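Local structure of mycolic acid synthase (Mycobacterium tuberculosis, 1L1E) at residues Tyr37-Arg40 with Asp41-Leu45; Leu60-Glu63 with Pro64-Leu68; Leu119-Trp123 with Glu124-Glu128; Ile133-Ile136 with Gly137-Glu140; Glu198-Gly202 with Gly203-Ser207. The protein probably transfers a methylene group from S-adenosyl-L-methionine to a mycolic acid double bond, making the proximal cyclopropane ring of alpha-mycolates in the cell envelope. One frame throughout, in Å; residues are numbered along the deposited sequence.

Interaction 1: residues Tyr37-Arg40 with Asp41-Leu45; sequences YFER and DDMTL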
# COMPACT_ATOMS: atom_id res chain seq x y z
N TYR A 37 6.74 6.52 6.09
CA TYR A 37 6.43 7.77 6.77
C TYR A 37 7.61 8.26 7.63
O TYR A 37 7.88 7.72 8.70
CB TYR A 37 5.19 7.60 7.64
CG TYR A 37 4.71 8.86 8.33
CD1 TYR A 37 4.57 10.06 7.63
CD2 TYR A 37 4.37 8.85 9.68
CE1 TYR A 37 4.09 11.22 8.25
CE2 TYR A 37 3.89 10.00 10.32
CZ TYR A 37 3.75 11.17 9.60
OH TYR A 37 3.31 12.31 10.25
N PHE A 38 8.31 9.27 7.14
CA PHE A 38 9.45 9.82 7.87
C PHE A 38 9.03 10.84 8.93
O PHE A 38 9.11 12.05 8.70
CB PHE A 38 10.45 10.45 6.89
CG PHE A 38 11.06 9.46 5.93
CD1 PHE A 38 10.36 9.04 4.79
CD2 PHE A 38 12.33 8.92 6.18
CE1 PHE A 38 10.91 8.08 3.92
CE2 PHE A 38 12.88 7.97 5.33
CZ PHE A 38 12.16 7.54 4.19
N GLU A 39 8.55 10.34 10.07
CA GLU A 39 8.14 11.21 11.17
C GLU A 39 9.31 12.12 11.51
O GLU A 39 9.13 13.32 11.70
CB GLU A 39 7.79 10.39 12.41
CG GLU A 39 6.38 9.89 12.46
CD GLU A 39 6.11 9.12 13.73
OE1 GLU A 39 4.92 8.87 14.02
OE2 GLU A 39 7.08 8.75 14.42
N ARG A 40 10.49 11.51 11.60
CA ARG A 40 11.73 12.24 11.86
C ARG A 40 12.49 12.13 10.55
O ARG A 40 12.56 11.06 9.95
CB ARG A 40 12.59 11.60 12.96
CG ARG A 40 11.86 10.88 14.09
CD ARG A 40 12.88 10.44 15.14
NE ARG A 40 14.04 9.76 14.55
CZ ARG A 40 14.12 8.45 14.32
NH1 ARG A 40 13.12 7.65 14.64
NH2 ARG A 40 15.21 7.94 13.76
N ASP A 41 13.08 13.24 10.10
CA ASP A 41 13.83 13.23 8.86
C ASP A 41 15.05 12.30 8.89
O ASP A 41 15.53 11.84 7.85
CB ASP A 41 14.30 14.65 8.54
CG ASP A 41 15.26 14.70 7.37
OD1 ASP A 41 14.86 14.33 6.25
OD2 ASP A 41 16.43 15.10 7.58
N ASP A 42 15.54 12.00 10.09
CA ASP A 42 16.71 11.14 10.23
C ASP A 42 16.40 9.65 10.26
O ASP A 42 17.32 8.82 10.33
CB ASP A 42 17.48 11.51 11.50
CG ASP A 42 16.66 11.28 12.76
OD1 ASP A 42 16.31 10.12 13.04
OD2 ASP A 42 16.37 12.27 13.47
N MET A 43 15.12 9.30 10.22
CA MET A 43 14.74 7.89 10.26
C MET A 43 15.31 7.07 9.11
O MET A 43 15.51 7.58 8.01
CB MET A 43 13.22 7.74 10.22
CG MET A 43 12.51 8.09 11.49
SD MET A 43 10.75 7.75 11.28
CE MET A 43 10.43 6.72 12.72
N THR A 44 15.58 5.80 9.39
CA THR A 44 16.08 4.89 8.38
C THR A 44 14.81 4.42 7.67
O THR A 44 13.70 4.71 8.13
CB THR A 44 16.76 3.65 9.00
OG1 THR A 44 15.81 2.90 9.77
CG2 THR A 44 17.91 4.06 9.91
N LEU A 45 14.96 3.72 6.55
CA LEU A 45 13.80 3.24 5.82
C LEU A 45 12.96 2.32 6.72
O LEU A 45 11.75 2.47 6.78
CB LEU A 45 14.23 2.49 4.56
CG LEU A 45 13.11 1.97 3.65
CD1 LEU A 45 12.13 3.10 3.32
CD2 LEU A 45 13.73 1.40 2.40
O HOH W 1 11.68 15.38 12.24

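Interaction 2: residues Leu60-Glu63 with Pro64-Leu68; sequences LNLE and PGMTL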
# COMPACT_ATOMS: atom_id res chain seq x y z
N LEU A 60 -7.29 3.51 13.41
CA LEU A 60 -8.35 2.52 13.54
C LEU A 60 -8.79 2.32 15.00
O LEU A 60 -9.63 1.47 15.29
CB LEU A 60 -7.88 1.19 12.95
CG LEU A 60 -7.44 1.27 11.48
CD1 LEU A 60 -6.99 -0.09 10.97
CD2 LEU A 60 -8.60 1.78 10.66
N ASN A 61 -8.23 3.13 15.89
CA ASN A 61 -8.54 3.07 17.32
C ASN A 61 -8.69 1.62 17.81
O ASN A 61 -9.69 1.25 18.44
CB ASN A 61 -9.80 3.91 17.59
CG ASN A 61 -9.60 5.38 17.24
OD1 ASN A 61 -10.57 6.13 17.05
ND2 ASN A 61 -8.34 5.81 17.15
N LEU A 62 -7.68 0.82 17.50
CA LEU A 62 -7.63 -0.58 17.88
C LEU A 62 -7.66 -0.84 19.39
O LEU A 62 -6.98 -0.16 20.16
CB LEU A 62 -6.37 -1.24 17.29
CG LEU A 62 -6.34 -1.46 15.78
CD1 LEU A 62 -4.95 -1.93 15.37
CD2 LEU A 62 -7.39 -2.49 15.37
N GLU A 63 -8.45 -1.82 19.79
CA GLU A 63 -8.56 -2.20 21.19
C GLU A 63 -8.21 -3.68 21.27
O GLU A 63 -8.50 -4.45 20.34
CB GLU A 63 -9.98 -1.97 21.70
CG GLU A 63 -10.49 -0.55 21.51
CD GLU A 63 -9.78 0.47 22.38
OE1 GLU A 63 -10.16 1.66 22.34
OE2 GLU A 63 -8.84 0.08 23.11
N PRO A 64 -7.58 -4.12 22.38
CA PRO A 64 -7.21 -5.52 22.54
C PRO A 64 -8.37 -6.49 22.33
O PRO A 64 -9.47 -6.27 22.83
CB PRO A 64 -6.65 -5.58 23.96
CG PRO A 64 -6.05 -4.22 24.13
CD PRO A 64 -7.12 -3.31 23.53
N GLY A 65 -8.13 -7.56 21.58
CA GLY A 65 -9.18 -8.53 21.37
C GLY A 65 -9.99 -8.35 20.10
O GLY A 65 -10.75 -9.25 19.74
N MET A 66 -9.84 -7.20 19.43
CA MET A 66 -10.56 -6.94 18.18
C MET A 66 -9.92 -7.75 17.06
O MET A 66 -8.82 -8.29 17.21
CB MET A 66 -10.46 -5.47 17.77
CG MET A 66 -11.23 -4.44 18.58
SD MET A 66 -10.89 -2.79 17.86
CE MET A 66 -12.00 -1.77 18.84
N THR A 67 -10.61 -7.82 15.93
CA THR A 67 -10.11 -8.52 14.76
C THR A 67 -9.84 -7.47 13.68
O THR A 67 -10.68 -6.61 13.42
CB THR A 67 -11.14 -9.55 14.22
OG1 THR A 67 -11.51 -10.46 15.26
CG2 THR A 67 -10.55 -10.33 13.05
N LEU A 68 -8.66 -7.53 13.08
CA LEU A 68 -8.30 -6.61 12.03
C LEU A 68 -8.10 -7.37 10.73
O LEU A 68 -7.48 -8.43 10.72
CB LEU A 68 -7.00 -5.87 12.38
CG LEU A 68 -6.29 -5.24 11.18
CD1 LEU A 68 -7.07 -4.00 10.71
CD2 LEU A 68 -4.85 -4.87 11.56

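Interaction 3: residues Leu119-Trp123 with Glu124-Glu128; sequences LLEGW and EKFDE. With SAH (S-adenosyl-L-homocysteine), chain D.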
# COMPACT_ATOMS: atom_id res chain seq x y z
N LEU A 119 -4.89 -15.55 3.93
CA LEU A 119 -5.61 -16.26 2.88
C LEU A 119 -5.21 -15.80 1.48
O LEU A 119 -5.15 -14.60 1.19
CB LEU A 119 -7.12 -16.06 3.07
CG LEU A 119 -7.74 -16.35 4.44
CD1 LEU A 119 -9.07 -15.62 4.57
CD2 LEU A 119 -7.93 -17.86 4.63
N LEU A 120 -4.94 -16.77 0.61
CA LEU A 120 -4.57 -16.49 -0.76
C LEU A 120 -5.87 -16.30 -1.56
O LEU A 120 -6.35 -17.25 -2.20
CB LEU A 120 -3.77 -17.65 -1.34
CG LEU A 120 -3.36 -17.46 -2.80
CD1 LEU A 120 -2.26 -16.41 -2.89
CD2 LEU A 120 -2.88 -18.78 -3.37
N GLU A 121 -6.44 -15.10 -1.51
CA GLU A 121 -7.68 -14.82 -2.22
C GLU A 121 -7.93 -13.32 -2.24
O GLU A 121 -7.42 -12.59 -1.38
CB GLU A 121 -8.86 -15.51 -1.52
CG GLU A 121 -9.32 -14.80 -0.25
CD GLU A 121 -10.38 -15.56 0.51
OE1 GLU A 121 -11.00 -14.95 1.41
OE2 GLU A 121 -10.60 -16.75 0.22
N GLY A 122 -8.73 -12.85 -3.19
CA GLY A 122 -9.02 -11.43 -3.29
C GLY A 122 -10.10 -10.98 -2.31
O GLY A 122 -10.79 -11.81 -1.73
N TRP A 123 -10.23 -9.67 -2.12
CA TRP A 123 -11.23 -9.14 -1.21
C TRP A 123 -12.64 -9.50 -1.69
O TRP A 123 -13.61 -9.44 -0.91
CB TRP A 123 -11.09 -7.62 -1.10
CG TRP A 123 -11.04 -6.94 -2.44
CD1 TRP A 123 -9.93 -6.52 -3.11
CD2 TRP A 123 -12.16 -6.61 -3.27
NE1 TRP A 123 -10.28 -5.95 -4.31
CE2 TRP A 123 -11.65 -5.99 -4.44
CE3 TRP A 123 -13.54 -6.78 -3.15
CZ2 TRP A 123 -12.47 -5.55 -5.47
CZ3 TRP A 123 -14.37 -6.33 -4.19
CH2 TRP A 123 -13.83 -5.73 -5.33
N GLU A 124 -12.76 -9.86 -2.96
CA GLU A 124 -14.06 -10.23 -3.52
C GLU A 124 -14.64 -11.48 -2.86
O GLU A 124 -15.86 -11.62 -2.78
CB GLU A 124 -13.95 -10.49 -5.02
CG GLU A 124 -12.55 -10.82 -5.51
CD GLU A 124 -11.67 -9.59 -5.54
OE1 GLU A 124 -12.19 -8.52 -5.92
OE2 GLU A 124 -10.48 -9.68 -5.19
N LYS A 125 -13.78 -12.37 -2.38
CA LYS A 125 -14.26 -13.60 -1.75
C LYS A 125 -14.38 -13.57 -0.23
O LYS A 125 -14.87 -14.53 0.36
CB LYS A 125 -13.37 -14.77 -2.16
CG LYS A 125 -13.34 -15.03 -3.65
CD LYS A 125 -12.68 -16.37 -3.94
CE LYS A 125 -12.69 -16.69 -5.43
NZ LYS A 125 -12.20 -18.07 -5.67
N PHE A 126 -13.93 -12.49 0.39
CA PHE A 126 -13.99 -12.38 1.85
C PHE A 126 -15.34 -11.82 2.32
O PHE A 126 -15.77 -10.77 1.86
CB PHE A 126 -12.87 -11.48 2.35
CG PHE A 126 -12.77 -11.42 3.84
CD1 PHE A 126 -12.02 -12.37 4.53
CD2 PHE A 126 -13.44 -10.44 4.56
CE1 PHE A 126 -11.95 -12.34 5.92
CE2 PHE A 126 -13.37 -10.40 5.94
CZ PHE A 126 -12.63 -11.36 6.62
N ASP A 127 -15.98 -12.52 3.25
CA ASP A 127 -17.28 -12.08 3.74
C ASP A 127 -17.48 -12.44 5.21
O ASP A 127 -18.51 -12.99 5.59
CB ASP A 127 -18.37 -12.72 2.87
CG ASP A 127 -19.71 -12.04 3.02
OD1 ASP A 127 -20.61 -12.34 2.20
OD2 ASP A 127 -19.88 -11.21 3.94
N GLU A 128 -16.49 -12.12 6.04
CA GLU A 128 -16.57 -12.39 7.47
C GLU A 128 -16.59 -11.09 8.24
O GLU A 128 -15.94 -10.12 7.85
CB GLU A 128 -15.36 -13.20 7.92
CG GLU A 128 -15.23 -14.56 7.29
CD GLU A 128 -13.89 -15.18 7.60
OE1 GLU A 128 -13.41 -14.98 8.74
OE2 GLU A 128 -13.32 -15.85 6.72
N SAH D . 0.17 -3.72 2.09
CA SAH D . 1.51 -4.29 1.92
CB SAH D . 1.71 -4.78 0.47
CG SAH D . 1.48 -3.76 -0.64
SD SAH D . 1.73 -4.41 -2.30
C SAH D . 2.59 -3.24 2.25
O SAH D . 2.22 -2.13 2.63
OXT SAH D . 3.78 -3.55 2.10
C5' SAH D . 0.02 -4.77 -2.80
C4' SAH D . -0.65 -5.93 -2.04
O4' SAH D . -2.08 -6.00 -2.29
C3' SAH D . -0.12 -7.30 -2.44
O3' SAH D . -0.08 -8.12 -1.25
C2' SAH D . -1.14 -7.81 -3.42
O2' SAH D . -1.07 -9.22 -3.60
C1' SAH D . -2.41 -7.32 -2.78
N9 SAH D . -3.58 -7.27 -3.68
C8 SAH D . -3.73 -6.73 -4.91
N7 SAH D . -4.90 -6.83 -5.46
C5 SAH D . -5.63 -7.52 -4.50
C6 SAH D . -6.99 -7.97 -4.43
N6 SAH D . -7.87 -7.77 -5.42
N1 SAH D . -7.38 -8.65 -3.29
C2 SAH D . -6.49 -8.85 -2.29
N3 SAH D . -5.20 -8.47 -2.25
C4 SAH D . -4.83 -7.80 -3.39

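Interaction 4: residues Ile133-Ile136 with Gly137-Glu140; sequences IVSI and GAFE. With SAH (S-adenosyl-L-homocysteine), chain D.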
# COMPACT_ATOMS: atom_id res chain seq x y z
N ILE A 133 -10.51 -2.42 9.36
CA ILE A 133 -9.85 -2.81 8.12
C ILE A 133 -8.73 -1.83 7.78
O ILE A 133 -8.84 -0.63 8.04
CB ILE A 133 -10.84 -2.82 6.93
CG1 ILE A 133 -11.90 -3.89 7.14
CG2 ILE A 133 -10.09 -3.08 5.61
CD1 ILE A 133 -13.02 -3.83 6.10
N VAL A 134 -7.66 -2.36 7.21
CA VAL A 134 -6.53 -1.55 6.79
C VAL A 134 -6.11 -2.06 5.42
O VAL A 134 -6.03 -3.27 5.19
CB VAL A 134 -5.33 -1.68 7.79
CG1 VAL A 134 -4.83 -3.14 7.83
CG2 VAL A 134 -4.21 -0.74 7.37
N SER A 135 -5.87 -1.14 4.49
CA SER A 135 -5.46 -1.51 3.14
C SER A 135 -4.42 -0.50 2.68
O SER A 135 -4.74 0.68 2.47
CB SER A 135 -6.65 -1.51 2.18
OG SER A 135 -6.26 -2.01 0.91
N ILE A 136 -3.18 -0.95 2.53
CA ILE A 136 -2.09 -0.06 2.16
C ILE A 136 -1.42 -0.46 0.86
O ILE A 136 -0.77 -1.50 0.79
CB ILE A 136 -1.03 -0.02 3.30
CG1 ILE A 136 -1.67 0.51 4.58
CG2 ILE A 136 0.14 0.85 2.92
CD1 ILE A 136 -0.79 0.32 5.82
N GLY A 137 -1.58 0.37 -0.17
CA GLY A 137 -0.97 0.12 -1.45
C GLY A 137 -1.56 -1.03 -2.24
O GLY A 137 -0.90 -1.60 -3.12
N ALA A 138 -2.81 -1.39 -1.95
CA ALA A 138 -3.46 -2.48 -2.69
C ALA A 138 -4.44 -1.94 -3.73
O ALA A 138 -4.52 -2.44 -4.85
CB ALA A 138 -4.20 -3.38 -1.73
N PHE A 139 -5.18 -0.92 -3.31
CA PHE A 139 -6.20 -0.26 -4.12
C PHE A 139 -5.78 0.09 -5.55
O PHE A 139 -6.60 0.05 -6.47
CB PHE A 139 -6.65 1.01 -3.39
CG PHE A 139 -7.93 1.60 -3.90
CD1 PHE A 139 -9.14 1.08 -3.49
CD2 PHE A 139 -7.91 2.66 -4.79
CE1 PHE A 139 -10.34 1.62 -3.96
CE2 PHE A 139 -9.10 3.21 -5.27
CZ PHE A 139 -10.31 2.69 -4.86
N GLU A 140 -4.51 0.44 -5.74
CA GLU A 140 -4.00 0.79 -7.07
C GLU A 140 -4.07 -0.37 -8.06
O GLU A 140 -4.01 -0.16 -9.27
CB GLU A 140 -2.55 1.28 -6.98
CG GLU A 140 -2.37 2.52 -6.11
CD GLU A 140 -1.92 2.18 -4.69
OE1 GLU A 140 -2.49 1.23 -4.09
OE2 GLU A 140 -1.01 2.87 -4.20
N SAH D . 0.17 -3.72 2.09
CA SAH D . 1.51 -4.29 1.92
CB SAH D . 1.71 -4.78 0.47
CG SAH D . 1.48 -3.76 -0.64
SD SAH D . 1.73 -4.41 -2.30
C SAH D . 2.59 -3.24 2.25
O SAH D . 2.22 -2.13 2.63
OXT SAH D . 3.78 -3.55 2.10
C5' SAH D . 0.02 -4.77 -2.80
C4' SAH D . -0.65 -5.93 -2.04
O4' SAH D . -2.08 -6.00 -2.29
C3' SAH D . -0.12 -7.30 -2.44
O3' SAH D . -0.08 -8.12 -1.25
C2' SAH D . -1.14 -7.81 -3.42
O2' SAH D . -1.07 -9.22 -3.60
C1' SAH D . -2.41 -7.32 -2.78
N9 SAH D . -3.58 -7.27 -3.68
C8 SAH D . -3.73 -6.73 -4.91
N7 SAH D . -4.90 -6.83 -5.46
C5 SAH D . -5.63 -7.52 -4.50
C6 SAH D . -6.99 -7.97 -4.43
N6 SAH D . -7.87 -7.77 -5.42
N1 SAH D . -7.38 -8.65 -3.29
C2 SAH D . -6.49 -8.85 -2.29
N3 SAH D . -5.20 -8.47 -2.25
C4 SAH D . -4.83 -7.80 -3.39
O HOH W 2 -4.93 0.05 -0.49

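Interaction 5: residues Glu198-Gly202 with Gly203-Ser207; sequences EIFPG and GWLPS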
# COMPACT_ATOMS: atom_id res chain seq x y z
N GLU A 198 3.56 -2.04 -16.53
CA GLU A 198 4.53 -2.83 -15.79
C GLU A 198 4.32 -2.91 -14.28
O GLU A 198 4.38 -4.00 -13.70
CB GLU A 198 5.94 -2.30 -16.07
CG GLU A 198 6.28 -2.15 -17.54
CD GLU A 198 6.05 -3.42 -18.33
OE1 GLU A 198 6.41 -4.50 -17.82
OE2 GLU A 198 5.51 -3.34 -19.46
N ILE A 199 4.06 -1.77 -13.65
CA ILE A 199 3.88 -1.73 -12.20
C ILE A 199 2.48 -2.03 -11.67
O ILE A 199 2.33 -2.67 -10.64
CB ILE A 199 4.33 -0.37 -11.63
CG1 ILE A 199 5.74 -0.04 -12.12
CG2 ILE A 199 4.29 -0.39 -10.10
CD1 ILE A 199 6.80 -1.07 -11.72
N PHE A 200 1.45 -1.55 -12.37
CA PHE A 200 0.09 -1.79 -11.92
C PHE A 200 -0.80 -2.43 -13.00
O PHE A 200 -1.88 -1.93 -13.31
CB PHE A 200 -0.54 -0.48 -11.43
CG PHE A 200 0.18 0.14 -10.24
CD1 PHE A 200 0.73 1.41 -10.33
CD2 PHE A 200 0.29 -0.55 -9.04
CE1 PHE A 200 1.37 1.99 -9.24
CE2 PHE A 200 0.94 0.02 -7.94
CZ PHE A 200 1.48 1.29 -8.05
N PRO A 201 -0.35 -3.56 -13.58
CA PRO A 201 -1.11 -4.26 -14.62
C PRO A 201 -2.57 -4.47 -14.23
O PRO A 201 -2.86 -5.13 -13.22
CB PRO A 201 -0.37 -5.59 -14.75
CG PRO A 201 1.03 -5.24 -14.39
CD PRO A 201 0.84 -4.34 -13.19
N GLY A 202 -3.48 -3.91 -15.02
CA GLY A 202 -4.90 -4.04 -14.73
C GLY A 202 -5.29 -3.16 -13.56
O GLY A 202 -6.39 -3.27 -13.02
N GLY A 203 -4.37 -2.27 -13.18
CA GLY A 203 -4.63 -1.38 -12.07
C GLY A 203 -5.17 -0.03 -12.52
O GLY A 203 -5.65 0.11 -13.65
N TRP A 204 -5.10 0.96 -11.63
CA TRP A 204 -5.63 2.27 -11.95
C TRP A 204 -5.30 3.24 -10.83
O TRP A 204 -5.29 2.86 -9.66
CB TRP A 204 -7.14 2.17 -12.14
CG TRP A 204 -7.82 3.42 -12.58
CD1 TRP A 204 -8.49 4.32 -11.79
CD2 TRP A 204 -7.91 3.92 -13.92
NE1 TRP A 204 -8.99 5.34 -12.56
CE2 TRP A 204 -8.65 5.12 -13.87
CE3 TRP A 204 -7.44 3.47 -15.16
CZ2 TRP A 204 -8.93 5.88 -15.01
CZ3 TRP A 204 -7.71 4.23 -16.29
CH2 TRP A 204 -8.45 5.42 -16.21
N LEU A 205 -5.00 4.49 -11.18
CA LEU A 205 -4.69 5.52 -10.18
C LEU A 205 -5.93 6.40 -10.10
O LEU A 205 -6.30 7.06 -11.07
CB LEU A 205 -3.48 6.35 -10.62
CG LEU A 205 -2.19 5.54 -10.81
CD1 LEU A 205 -1.03 6.46 -11.14
CD2 LEU A 205 -1.90 4.75 -9.53
N PRO A 206 -6.61 6.41 -8.95
CA PRO A 206 -7.81 7.22 -8.81
C PRO A 206 -7.57 8.68 -8.46
O PRO A 206 -6.51 9.05 -7.95
CB PRO A 206 -8.57 6.51 -7.70
CG PRO A 206 -7.45 6.12 -6.78
CD PRO A 206 -6.41 5.56 -7.75
N SER A 207 -8.58 9.49 -8.77
CA SER A 207 -8.56 10.90 -8.46
C SER A 207 -9.19 10.94 -7.07
O SER A 207 -9.89 10.00 -6.68
CB SER A 207 -9.45 11.70 -9.44
OG SER A 207 -10.84 11.47 -9.20

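Interaction 1: residues Tyr37-Arg40 with Asp41-Leu45
Arg40 and Met43 are the ends of a type I beta turn, closed by a nearly straight hydrogen bond from Met43 N to Arg40 O (3.1 Å, 164°). Over the same turn the arginine side chain folds back on Asp42. Arg40 NE and NH2 converge on a single oxygen, Asp42 OD1, at 2.8 and 2.5 Å, a side-on salt bridge in which that oxygen lies in the guanidinium plane although the two flat groups are tilted 34° apart. Asp42 presents the oxygen by holding CG between its own backbone N and carbonyl carbon (chi1 63°). Met43 runs across the arginine at about a right angle: its CG sits over the guanidinium centre, 3.2 Å from Arg40 NH1, and its sulfur continues toward the Glu39 backbone. Met43 O meets the edge of the Phe38 ring, 3.8 Å from CE2. One shell out, Glu47 of helix 45-58 is a second salt-bridge partner for Arg40 NH2 and accepts from the N of Thr44, the N-cap residue. Arg234 of helix 229-245 pairs with Asp41 and makes a cation-pi contact with Phe38. On the backbone side, a water links Glu39 O and Asp41 N weakly, 3.3 Å from each.

Interaction 2: residues Leu60-Glu63 with Pro64-Leu68
Met66 lies side by side with Glu63, pointing the same way. The methionine is extended to its tip, chi2 and chi3 both near 180°, which carries its methyl along the glutamate stem: Met66 CE is 3.3 Å from Glu63 CG and 3.5 Å from Glu63 CB. Glu63 bends at chi2 (-68°), turning its carboxylate aside near the Pro64 ring, with OE2 3.8 Å from Pro64 CD. The methionine sulfur takes a weak hydrogen bond from the backbone, Glu63 N to Met66 SD at 3.3 Å, and also touches Leu62, whose CD2 is 4.3 Å away. Glu63 and Met66 are also the ends of a type II beta turn, closed by Met66 N to Glu63 O (3.2 Å, 158°). Gly65 takes the left-handed third position, where a beta carbon would jam against the carbonyl oxygen of Pro64. The turn reverses the chain between helix 45-58 and strand 67-71, which lies between strands 89-94 and 132-136 and leads to the cofactor-binding loop of this Rossmann-like methyltransferase fold. Leu60 and Leu68 cross at about a right angle and touch through their CD1 methyls, 3.9 Å apart, with Val134 of the neighbouring strand packed against both.

Interaction 3: residues Leu119-Trp123 with Glu124-Glu128
Glu124 folds its carboxylate over one face of the Trp123 indole, CD standing 3.7 Å above the ring plane near its centre. The carboxylate plane is 52° from that of the ring, and the tilt brings Glu124 OE1 down to 3.0 Å from Trp123 CE2. A chi1 of 22°, well off the staggered value, and a bend at chi2 fold the glutamate back over its neighbour and split the work of its oxygens: OE1 pairs with Arg146, while OE2 accepts a hydrogen bond from N6 of S-adenosyl-L-homocysteine at 3.2 Å (156°). Trp123 N donates to ligand N1, also at 3.2 Å. The two bonds read the adenine edge in the cofactor pocket of this Rossmann-like methyltransferase fold. Phe142, His149 and Phe150 also meet the indole, Phe150 edge-to-face. Past Trp123 the chain winds on through Lys125 N to Gly122 O (3.1 Å) and a weak bond from Phe126 N to Trp123 O (3.3 Å). Phe126 packs on Val91 and Leu93 of the sheet, its ring meeting Leu119 CD1 at the edge, 4.4 Å from Phe126 CD1. Glu121 brings OE1 to the edge of the same ring and crosses Lys125 obliquely, its CD 4.1 Å from Lys125 CB.

Interaction 4: residues Ile133-Ile136 with Gly137-Glu140
Ser135 and Ala138 face each other where strand 132-136 of the Rossmann-like methyltransferase sheet runs out into a second loop that lines the cofactor. The tight part is a small sandwich: Ala138 CB lies 3.6 Å from Ser135 OG and 3.4 Å from O4' of S-adenosyl-L-homocysteine, so one methyl separates the strand end from the ribose. Ile136, next along, grips the other end of the ligand. Its carbonyl oxygen accepts a 2.7 Å hydrogen bond from the ligand amino nitrogen N, and CG2, anti to the backbone N, is thereby the branch turned to the ligand carboxylate oxygen O, 3.6 Å away. Gly137 then turns the chain with a positive phi of 71°, and its carbonyl oxygen comes within 3.3 Å of ligand C5'. Glu140 accepts from Ile169 N through OE2 and lines, with Gly137, the site of a carbonate ion that probably came from the crystallisation liquor; Phe139 leaves the contact to stack on Tyr147.

The water-mediated side is looser. No hydrogen bond runs directly from the strand residues to the loop, and a single water links them instead. Ser135 OG also bonds to Ile71 O in the adjacent strand, which helps fix the rotation of the hydroxyl (chi1 -174°). The bridging water sits 2.8 Å from Ser135 OG and takes a hydrogen bond from Ala138 N at 2.9 Å.

Interaction 5: residues Glu198-Gly202 with Gly203-Ser207
Phe200 and Gly203 are held by backbone, Phe200 and Leu205 by their side chains. The backbone bond, Gly203 N to Phe200 O, is short and bent: 2.5 Å with an N-H...O angle of 138°, the donor tilted 34° from the carbonyl plane. So short a distance is doubtful and may reflect the model.

The apolar contact is lighter. Phe200 CE1 meets Leu205 CD2 at 4.3 Å, the methyl approaching the ring obliquely. Phe200 holds CG beside its backbone N (chi1 -62°), which sends the ring off the turn, along the side where Leu205 lies. One ring face is covered from within the same segment by Ile199 CG2, 3.7 Å above the ring plane and over its centre.

The backbone bond closes a type II beta turn, Phe200 to Gly203, at the end of helix 189-199, with Pro201 and Gly202 at the corners. Gly202 takes the positive phi of the third position, and Gly203 passes so close to Phe200 O that a beta carbon would clash there. The turn leads toward helix 208-216, where Ser207 is the N-cap and its OG accepts from Thr210 N.

Around these, Phe200 meets His141 edge-to-face and packs on Glu140 and Ile169, near the carbonate pocket. Its side chain is about 7 Å from that of Cys269, the probable active-site residue. Further along, Leu205 O accepts from Arg171 NH1.

In the fold
From the N terminus, interaction 1 closes the turn just before helix 45-58, and interaction 2 closes the one that sends the chain from that helix into strand 67-71. Interactions 3 and 4 follow at the ends of strands 116-120 and 132-136 of the same sheet, centres about 14 Å apart, both touching S-adenosyl-L-homocysteine. Interaction 5 closes the turn after helix 189-199. All five are local and in series, so none nests or crosses. Two pairs touch in space: interactions 2 and 4, where Leu60 CD1 packs on Ile133 O at 3.5 Å, and interactions 4 and 5 through Glu140 O and Trp204 N, 2.8 Å apart, a probable hydrogen bond.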